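PDB 4RUW: Endonuclease/exonuclease/phosphatase, which belongs to the endonuclease/exonuclease/phosphatase family, with a DNase I-like domain followed by an Ig-like domain, and carries a bound zinc ion. Local coordinates for residues Leu166-Tyr171 and Glu211-Gln216. Numbering follows the deposited sequence.
Sequences LPNENY and EDQKEQ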
loop_
_atom_site.group_PDB
_atom_site.type_symbol
_atom_site.label_atom_id
_atom_site.label_comp_id
_atom_site.label_asym_id
_atom_site.label_seq_id
_atom_site.Cartn_x
_atom_site.Cartn_y
_atom_site.Cartn_z
ATOM N N LEU A 166 1.044 -5.974 -16.233
ATOM C CA LEU A 166 -0.119 -5.131 -16.003
ATOM C C LEU A 166 -0.279 -4.226 -17.226
ATOM O O LEU A 166 0.683 -3.637 -17.681
ATOM C CB LEU A 166 0.067 -4.319 -14.714
ATOM C CG LEU A 166 0.280 -5.146 -13.439
ATOM C CD1 LEU A 166 0.626 -4.245 -12.265
ATOM C CD2 LEU A 166 -0.934 -5.996 -13.108
ATOM N N PRO A 167 -1.504 -4.104 -17.753
ATOM C CA PRO A 167 -1.771 -3.516 -19.070
ATOM C C PRO A 167 -1.740 -1.990 -19.088
ATOM O O PRO A 167 -1.992 -1.373 -18.068
ATOM C CB PRO A 167 -3.203 -3.976 -19.344
ATOM C CG PRO A 167 -3.832 -3.964 -17.995
ATOM C CD PRO A 167 -2.755 -4.502 -17.080
ATOM N N ASN A 168 -1.464 -1.404 -20.251
ATOM C CA ASN A 168 -1.681 0.022 -20.493
ATOM C C ASN A 168 -2.497 0.223 -21.770
ATOM O O ASN A 168 -2.173 1.053 -22.615
ATOM C CB ASN A 168 -0.355 0.784 -20.586
ATOM C CG ASN A 168 0.081 1.372 -19.250
ATOM O OD1 ASN A 168 1.101 0.976 -18.699
ATOM N ND2 ASN A 168 -0.686 2.330 -18.736
ATOM N N GLU A 169 -3.566 -0.551 -21.911
ATOM C CA GLU A 169 -4.335 -0.568 -23.152
ATOM C C GLU A 169 -5.051 0.749 -23.454
ATOM O O GLU A 169 -5.192 1.126 -24.608
ATOM C CB GLU A 169 -5.315 -1.748 -23.148
ATOM C CG GLU A 169 -6.120 -1.938 -24.432
ATOM C CD GLU A 169 -5.284 -2.338 -25.645
ATOM O OE1 GLU A 169 -4.096 -2.703 -25.492
ATOM O OE2 GLU A 169 -5.829 -2.284 -26.769
ATOM N N ASN A 170 -5.512 1.451 -22.428
ATOM C CA ASN A 170 -6.173 2.731 -22.677
ATOM C C ASN A 170 -5.192 3.829 -23.066
ATOM O O ASN A 170 -5.467 4.631 -23.952
ATOM C CB ASN A 170 -7.014 3.155 -21.478
ATOM C CG ASN A 170 -8.107 2.159 -21.173
ATOM O OD1 ASN A 170 -9.087 2.056 -21.913
ATOM N ND2 ASN A 170 -7.946 1.412 -20.086
ATOM N N TYR A 171 -4.041 3.852 -22.406
ATOM C CA TYR A 171 -2.998 4.820 -22.715
ATOM C C TYR A 171 -2.430 4.603 -24.115
ATOM O O TYR A 171 -2.243 5.554 -24.871
ATOM C CB TYR A 171 -1.892 4.723 -21.668
ATOM C CG TYR A 171 -0.680 5.587 -21.897
ATOM C CD1 TYR A 171 -0.783 6.970 -21.932
ATOM C CD2 TYR A 171 0.576 5.016 -22.025
ATOM C CE1 TYR A 171 0.336 7.764 -22.115
ATOM C CE2 TYR A 171 1.698 5.797 -22.203
ATOM C CZ TYR A 171 1.572 7.174 -22.252
ATOM O OH TYR A 171 2.687 7.960 -22.434
ATOM N N GLU A 211 -7.870 5.105 -16.179
ATOM C CA GLU A 211 -8.533 3.866 -16.573
ATOM C C GLU A 211 -7.555 2.690 -16.560
ATOM O O GLU A 211 -7.912 1.582 -16.166
ATOM C CB GLU A 211 -9.219 4.006 -17.934
ATOM C CG GLU A 211 -10.363 5.022 -17.941
ATOM C CD GLU A 211 -11.446 4.733 -16.896
ATOM O OE1 GLU A 211 -11.692 3.552 -16.567
ATOM O OE2 GLU A 211 -12.065 5.697 -16.398
ATOM N N ASP A 212 -6.312 2.934 -16.957
ATOM C CA ASP A 212 -5.296 1.896 -16.844
ATOM C C ASP A 212 -4.971 1.567 -15.386
ATOM O O ASP A 212 -4.829 0.391 -15.058
ATOM C CB ASP A 212 -4.024 2.259 -17.611
ATOM C CG ASP A 212 -4.196 2.135 -19.113
ATOM O OD1 ASP A 212 -5.143 1.442 -19.555
ATOM O OD2 ASP A 212 -3.378 2.721 -19.845
ATOM N N GLN A 213 -4.847 2.576 -14.515
ATOM C CA GLN A 213 -4.640 2.305 -13.091
ATOM C C GLN A 213 -5.695 1.341 -12.574
ATOM O O GLN A 213 -5.382 0.387 -11.856
ATOM C CB GLN A 213 -4.718 3.585 -12.263
ATOM C CG GLN A 213 -3.590 4.570 -12.464
ATOM C CD GLN A 213 -3.720 5.742 -11.517
ATOM O OE1 GLN A 213 -4.815 6.273 -11.333
ATOM N NE2 GLN A 213 -2.612 6.140 -10.894
ATOM N N LYS A 214 -6.950 1.586 -12.940
ATOM C CA LYS A 214 -8.042 0.724 -12.494
ATOM C C LYS A 214 -7.887 -0.708 -12.991
ATOM O O LYS A 214 -8.066 -1.667 -12.231
ATOM C CB LYS A 214 -9.386 1.294 -12.948
ATOM C CG LYS A 214 -9.798 2.533 -12.172
ATOM C CD LYS A 214 -10.866 3.332 -12.895
ATOM C CE LYS A 214 -12.116 2.529 -13.131
ATOM N NZ LYS A 214 -13.148 3.341 -13.846
ATOM N N GLU A 215 -7.562 -0.873 -14.267
ATOM C CA GLU A 215 -7.401 -2.224 -14.796
ATOM C C GLU A 215 -6.190 -2.935 -14.199
ATOM O O GLU A 215 -6.238 -4.137 -13.910
ATOM C CB GLU A 215 -7.313 -2.201 -16.315
ATOM C CG GLU A 215 -8.607 -1.722 -16.965
ATOM C CD GLU A 215 -8.768 -2.221 -18.377
ATOM O OE1 GLU A 215 -7.813 -2.092 -19.165
ATOM O OE2 GLU A 215 -9.848 -2.757 -18.691
ATOM N N GLN A 216 -5.105 -2.198 -13.989
ATOM C CA GLN A 216 -3.920 -2.751 -13.347
ATOM C C GLN A 216 -4.248 -3.195 -11.934
ATOM O O GLN A 216 -3.883 -4.294 -11.512
ATOM C CB GLN A 216 -2.807 -1.704 -13.326
ATOM C CG GLN A 216 -2.322 -1.319 -14.703
ATOM C CD GLN A 216 -1.413 -0.104 -14.711
ATOM O OE1 GLN A 216 -1.207 0.572 -13.694
ATOM N NE2 GLN A 216 -0.846 0.176 -15.877
HETATM O O HOH W 1 -5.104 -1.299 -19.479
#
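D212 points its carboxylate from helix 207-222 into the bend of 168-171 and takes four hydrogen bonds from that loop. D212 OD1 accepts a hydrogen bond from N170 N, 2.9 Å away, through its syn lone pair. The side-chain amide of N170 reaches the same atom, N170 ND2 to D212 OD1 2.9 Å, on the anti side and tilted out of the carboxylate plane. The N170 and D212 side chains run past each other in opposite directions, their flat ends 33° apart. D212 OD2 has two donors on opposite faces of its plane. One is Y171 N, 2.9 Å from D212 OD2, on the syn side. The other, N168 ND2, lies 2.9 Å from D212 OD2 and comes from above the carboxylate plane, with the N168 amide turned 76° against the carboxylate. These bonds fix the rotation of the buried carboxylate and probably favour its charged form.

The loop follows strand 157-166, an outermost strand of one of the two mixed sheets of the DNase I-like fold, and the contact joins the loop after this strand to helix 207-222. Q216 meets the start of the loop. Q216 CG stands anti to the carbonyl carbon (chi1 -65°) and the chain runs on extended, which brings Q216 NE2 within 2.9 Å of P167 O. S202 OG bonds to both Q216 NE2 and N168 ND2. The CG of Q216 also packs on L166 CB, 3.8 Å away, and P167 CG lies near E215 CB. A water accepts from the backbone N of E169 and donates to D212 OD1 and E215 OE1.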